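Long-range contact in bacteriocin (PDB 4FZL), which probably kills rival bacteria by acting as a calcium-binding phosphatase that degrades the cell-wall precursor lipid II: residues R139-D153 against G166-A180. Sequence-based numbering, arbitrary orientation. Where two conformers were deposited one is given.
With CA (calcium ion), chain C; EDO (1,2-ethanediol), chain G; EDO (1,2-ethanediol), chain K; EDO (1,2-ethanediol), chain F.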
# COMPACT_ATOMS: atom_id res chain seq x y z
N ARG A 139 29.67 13.52 20.05
CA ARG A 139 29.56 12.18 20.63
C ARG A 139 30.78 11.65 21.32
O ARG A 139 31.90 11.80 20.82
CB ARG A 139 29.22 11.18 19.55
CG ARG A 139 27.79 10.79 19.61
CD ARG A 139 27.45 9.99 18.40
NE ARG A 139 26.23 10.56 17.82
CZ ARG A 139 25.01 10.41 18.32
NH1 ARG A 139 24.82 9.67 19.43
NH2 ARG A 139 23.98 10.99 17.72
N PRO A 140 30.57 10.94 22.45
CA PRO A 140 31.70 10.26 23.06
C PRO A 140 32.23 9.14 22.16
O PRO A 140 31.46 8.54 21.39
CB PRO A 140 31.12 9.70 24.37
CG PRO A 140 29.64 9.58 24.14
CD PRO A 140 29.28 10.61 23.10
N VAL A 141 33.53 8.88 22.26
CA VAL A 141 34.09 7.63 21.76
C VAL A 141 33.39 6.56 22.59
O VAL A 141 33.00 6.81 23.74
CB VAL A 141 35.62 7.60 21.98
CG1 VAL A 141 36.21 6.20 21.72
CG2 VAL A 141 36.27 8.65 21.11
N GLY A 142 33.19 5.39 22.00
CA GLY A 142 32.40 4.34 22.62
C GLY A 142 30.97 4.37 22.08
O GLY A 142 30.72 4.82 20.95
N THR A 143 30.04 3.91 22.92
CA THR A 143 28.65 3.77 22.56
C THR A 143 27.82 4.97 22.95
O THR A 143 28.02 5.53 24.01
CB THR A 143 28.05 2.51 23.23
OG1 THR A 143 28.53 1.35 22.53
CG2 THR A 143 26.51 2.54 23.19
N SER A 144 26.88 5.33 22.07
CA SER A 144 25.85 6.32 22.40
C SER A 144 24.59 6.03 21.61
O SER A 144 24.60 5.28 20.66
CB SER A 144 26.30 7.76 22.11
OG SER A 144 26.69 7.90 20.77
N SER A 145 23.53 6.73 21.95
CA SER A 145 22.22 6.43 21.44
C SER A 145 21.76 7.44 20.37
O SER A 145 22.17 8.64 20.39
CB SER A 145 21.28 6.41 22.64
OG SER A 145 20.88 7.72 22.94
N LEU A 146 20.91 6.96 19.46
CA LEU A 146 20.33 7.81 18.38
C LEU A 146 18.83 7.48 18.32
O LEU A 146 18.47 6.31 18.28
CB LEU A 146 20.92 7.42 17.05
CG LEU A 146 20.38 8.15 15.80
CD1 LEU A 146 21.04 9.50 15.83
CD2 LEU A 146 20.71 7.47 14.52
N ASP A 147 17.98 8.48 18.22
CA ASP A 147 16.56 8.23 18.07
C ASP A 147 16.00 9.46 17.40
O ASP A 147 15.64 10.41 18.10
CB ASP A 147 15.94 7.90 19.44
CG ASP A 147 14.57 7.22 19.38
OD1 ASP A 147 14.02 7.15 18.25
OD2 ASP A 147 14.04 6.70 20.45
N VAL A 148 15.88 9.45 16.09
CA VAL A 148 15.41 10.61 15.40
C VAL A 148 14.41 10.23 14.32
O VAL A 148 14.36 9.08 13.88
CB VAL A 148 16.59 11.37 14.78
CG1 VAL A 148 17.55 11.80 15.88
CG2 VAL A 148 17.28 10.49 13.74
N ASN A 149 13.62 11.20 13.91
CA ASN A 149 12.59 10.95 12.91
C ASN A 149 12.84 11.83 11.69
O ASN A 149 13.51 12.87 11.76
CB ASN A 149 11.26 11.34 13.48
CG ASN A 149 10.99 10.79 14.85
OD1 ASN A 149 10.66 11.61 15.85
ND2 ASN A 149 11.17 9.53 15.01
N PHE A 150 12.40 11.32 10.55
CA PHE A 150 12.59 12.01 9.26
C PHE A 150 11.48 11.71 8.25
O PHE A 150 10.97 10.58 8.22
CB PHE A 150 13.98 11.74 8.66
CG PHE A 150 14.25 10.30 8.37
CD1 PHE A 150 14.14 9.75 7.09
CD2 PHE A 150 14.65 9.49 9.40
CE1 PHE A 150 14.43 8.40 6.89
CE2 PHE A 150 14.93 8.15 9.20
CZ PHE A 150 14.81 7.60 7.95
N ALA A 151 11.16 12.71 7.42
CA ALA A 151 10.22 12.52 6.33
C ALA A 151 10.87 11.71 5.26
O ALA A 151 12.07 11.86 5.00
CB ALA A 151 9.74 13.86 5.76
N TYR A 152 10.06 10.91 4.59
CA TYR A 152 10.57 10.07 3.54
C TYR A 152 9.56 9.94 2.42
O TYR A 152 8.44 9.56 2.64
CB TYR A 152 10.88 8.68 4.08
CG TYR A 152 11.79 7.82 3.21
CD1 TYR A 152 13.17 8.06 3.14
CD2 TYR A 152 11.26 6.79 2.45
CE1 TYR A 152 13.98 7.27 2.35
CE2 TYR A 152 12.07 6.00 1.68
CZ TYR A 152 13.43 6.27 1.62
OH TYR A 152 14.26 5.50 0.88
N ASP A 153 10.03 10.18 1.20
CA ASP A 153 9.21 10.04 -0.01
C ASP A 153 9.37 8.59 -0.44
O ASP A 153 10.41 8.14 -1.00
CB ASP A 153 9.69 11.03 -1.06
CG ASP A 153 8.86 11.00 -2.33
OD1 ASP A 153 8.27 9.96 -2.67
OD2 ASP A 153 8.78 12.07 -2.97
N GLY A 166 2.26 8.21 -0.15
CA GLY A 166 2.87 9.49 -0.38
C GLY A 166 4.17 9.63 0.44
O GLY A 166 5.08 8.77 0.37
N ASN A 167 4.30 10.72 1.19
CA ASN A 167 5.37 10.82 2.17
C ASN A 167 4.94 10.19 3.47
O ASN A 167 3.78 10.15 3.75
CB ASN A 167 5.73 12.29 2.44
CG ASN A 167 6.22 12.99 1.20
OD1 ASN A 167 6.94 12.40 0.35
ND2 ASN A 167 5.83 14.24 1.04
N ILE A 168 5.89 9.63 4.19
CA ILE A 168 5.63 9.12 5.51
C ILE A 168 6.74 9.65 6.41
O ILE A 168 7.67 10.29 5.95
CB ILE A 168 5.61 7.59 5.49
CG1 ILE A 168 6.91 6.92 5.05
CG2 ILE A 168 4.45 7.03 4.69
CD1 ILE A 168 6.95 5.42 5.15
N THR A 169 6.63 9.35 7.67
CA THR A 169 7.69 9.72 8.63
C THR A 169 8.23 8.39 9.14
O THR A 169 7.49 7.50 9.57
CB THR A 169 7.15 10.60 9.70
OG1 THR A 169 6.46 11.78 9.19
CG2 THR A 169 8.26 11.02 10.74
N LEU A 170 9.54 8.33 9.12
CA LEU A 170 10.30 7.21 9.64
C LEU A 170 11.03 7.59 10.90
O LEU A 170 11.29 8.79 11.19
CB LEU A 170 11.30 6.71 8.61
CG LEU A 170 10.66 6.18 7.32
CD1 LEU A 170 11.72 5.69 6.32
CD2 LEU A 170 9.73 5.02 7.61
N ARG A 171 11.29 6.55 11.70
CA ARG A 171 12.10 6.69 12.90
C ARG A 171 13.32 5.79 12.82
O ARG A 171 13.18 4.63 12.49
CB ARG A 171 11.29 6.28 14.12
CG ARG A 171 12.03 6.27 15.44
CD ARG A 171 11.06 5.86 16.51
NE ARG A 171 11.66 5.79 17.81
CZ ARG A 171 11.11 5.14 18.84
NH1 ARG A 171 10.03 4.37 18.65
NH2 ARG A 171 11.73 5.13 20.03
N LEU A 172 14.50 6.34 13.08
CA LEU A 172 15.75 5.60 13.13
C LEU A 172 16.17 5.57 14.58
O LEU A 172 16.41 6.64 15.19
CB LEU A 172 16.84 6.28 12.28
CG LEU A 172 18.17 5.51 12.17
CD1 LEU A 172 18.09 4.13 11.49
CD2 LEU A 172 19.19 6.45 11.47
N VAL A 173 16.29 4.36 15.14
CA VAL A 173 16.54 4.24 16.56
C VAL A 173 17.58 3.12 16.77
O VAL A 173 17.46 2.01 16.21
CB VAL A 173 15.22 3.99 17.36
CG1 VAL A 173 14.40 2.84 16.78
CG2 VAL A 173 15.55 3.72 18.81
N GLY A 174 18.61 3.44 17.54
CA GLY A 174 19.65 2.50 17.86
C GLY A 174 20.81 3.15 18.54
O GLY A 174 20.69 4.18 19.22
N THR A 175 21.97 2.50 18.39
CA THR A 175 23.18 2.92 19.06
C THR A 175 24.29 3.11 18.02
O THR A 175 24.35 2.42 16.95
CB THR A 175 23.57 1.90 20.18
OG1 THR A 175 23.82 0.62 19.62
CG2 THR A 175 22.45 1.77 21.28
N ILE A 176 25.18 4.03 18.36
CA ILE A 176 26.34 4.35 17.56
C ILE A 176 27.56 4.00 18.38
O ILE A 176 27.64 4.38 19.54
CB ILE A 176 26.37 5.83 17.25
CG1 ILE A 176 25.18 6.22 16.41
CG2 ILE A 176 27.70 6.24 16.62
CD1 ILE A 176 24.95 7.69 16.38
N ASP A 177 28.49 3.27 17.76
CA ASP A 177 29.77 2.91 18.36
C ASP A 177 30.76 3.72 17.56
O ASP A 177 30.80 3.61 16.33
CB ASP A 177 30.12 1.41 18.19
CG ASP A 177 31.46 1.06 18.84
OD1 ASP A 177 31.77 1.61 19.92
OD2 ASP A 177 32.23 0.28 18.26
N LYS A 178 31.56 4.52 18.25
CA LYS A 178 32.56 5.36 17.59
C LYS A 178 33.95 5.18 18.22
O LYS A 178 34.05 4.99 19.43
CB LYS A 178 32.15 6.83 17.69
CG LYS A 178 33.05 7.76 16.89
CD LYS A 178 32.67 9.22 17.01
CE LYS A 178 32.18 9.56 18.40
NZ LYS A 178 32.12 11.03 18.70
N ASN A 179 34.97 5.24 17.35
CA ASN A 179 36.43 5.28 17.65
C ASN A 179 36.98 6.57 18.25
O ASN A 179 36.36 7.62 18.16
CB ASN A 179 37.20 5.16 16.32
CG ASN A 179 37.69 3.79 16.03
OD1 ASN A 179 37.57 2.88 16.85
ND2 ASN A 179 38.27 3.62 14.84
N ALA A 180 38.20 6.50 18.78
CA ALA A 180 38.97 7.74 19.00
C ALA A 180 39.45 8.32 17.63
O ALA A 180 39.74 9.51 17.53
CB ALA A 180 40.11 7.55 20.01
CA CA C . 1.39 10.13 3.67
C1 EDO G . 17.94 11.92 21.04
O1 EDO G . 17.50 10.68 21.64
C2 EDO G . 18.13 11.93 19.54
O2 EDO G . 19.08 10.99 19.12
C1 EDO K . 14.80 10.34 0.53
O1 EDO K . 15.17 11.21 1.59
C2 EDO K . 13.26 10.31 0.44
O2 EDO K . 12.63 11.46 0.89
C1 EDO F . 8.45 3.06 21.33
O1 EDO F . 7.16 2.77 22.02
C2 EDO F . 9.22 3.92 22.30
O2 EDO F . 10.64 3.73 22.45
O HOH W 1 1.63 11.87 1.92
O HOH W 2 -0.36 9.93 2.70
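Gly-142 to Asp-153 pair antiparallel with Asn-167 to Lys-178, strand axes 151° apart, and the even-numbered residues from Gly-142–Lys-178 to Tyr-152–Ile-168 exchange two backbone N-H...O bonds per pair. Joined through helix 159-165, the strands add 142-153 as an edge to the mixed sheet of the colicin M-family region, since 167-178 also pairs antiparallel with 184-197. The middle of one face, from Leu-146 to Leu-170, is largely apolar. Leu-170 reaches both aromatic rings of the facing strand: its CB stands over the Phe-150 ring, 4.0 Å from the centroid, as a CH-pi contact, while its CD1 approaches the Tyr-152 ring off-centre. Placing CG between the backbone N and carbonyl carbon (chi1 61°) turns Phe-150 toward the neighbouring strand, and CB of Leu-172 meets the ring at its edge. Further along, Leu-146 CD2 touches Leu-172 CD2 at 3.6 Å. Val-131 and Val-134 of helix 129-135 pack on this face. Ile-176 CD1 sits over the centre of the Arg-139 guanidinium, 3.3 Å from CZ; bonds from NH1 to Ser-144 OG and Ser-145 O, NE to Ile-135 O and NH2 to Val-134 O together hold the group.

On the other face Arg-171, extended from CG to NE, grips Asp-147 side-on: NE to OD1 and NH2 to OD2 are both 2.8 Å, each oxygen using its syn lone pair, the carboxylate and guanidinium planes 9° apart. Asn-149 ND2 lies alongside, 3.4 Å from Arg-171 CB.

Asn-167 O binds calcium at 2.4 Å, alongside Leu-165 O, Asp-195 OD1 and two waters. The Asp-147 carboxylate probably eases the closeness of Arg-171 and Arg-191, and the adjacent Tyr-152–Ile-168 pair anchors the strand end that offers calcium its carbonyl.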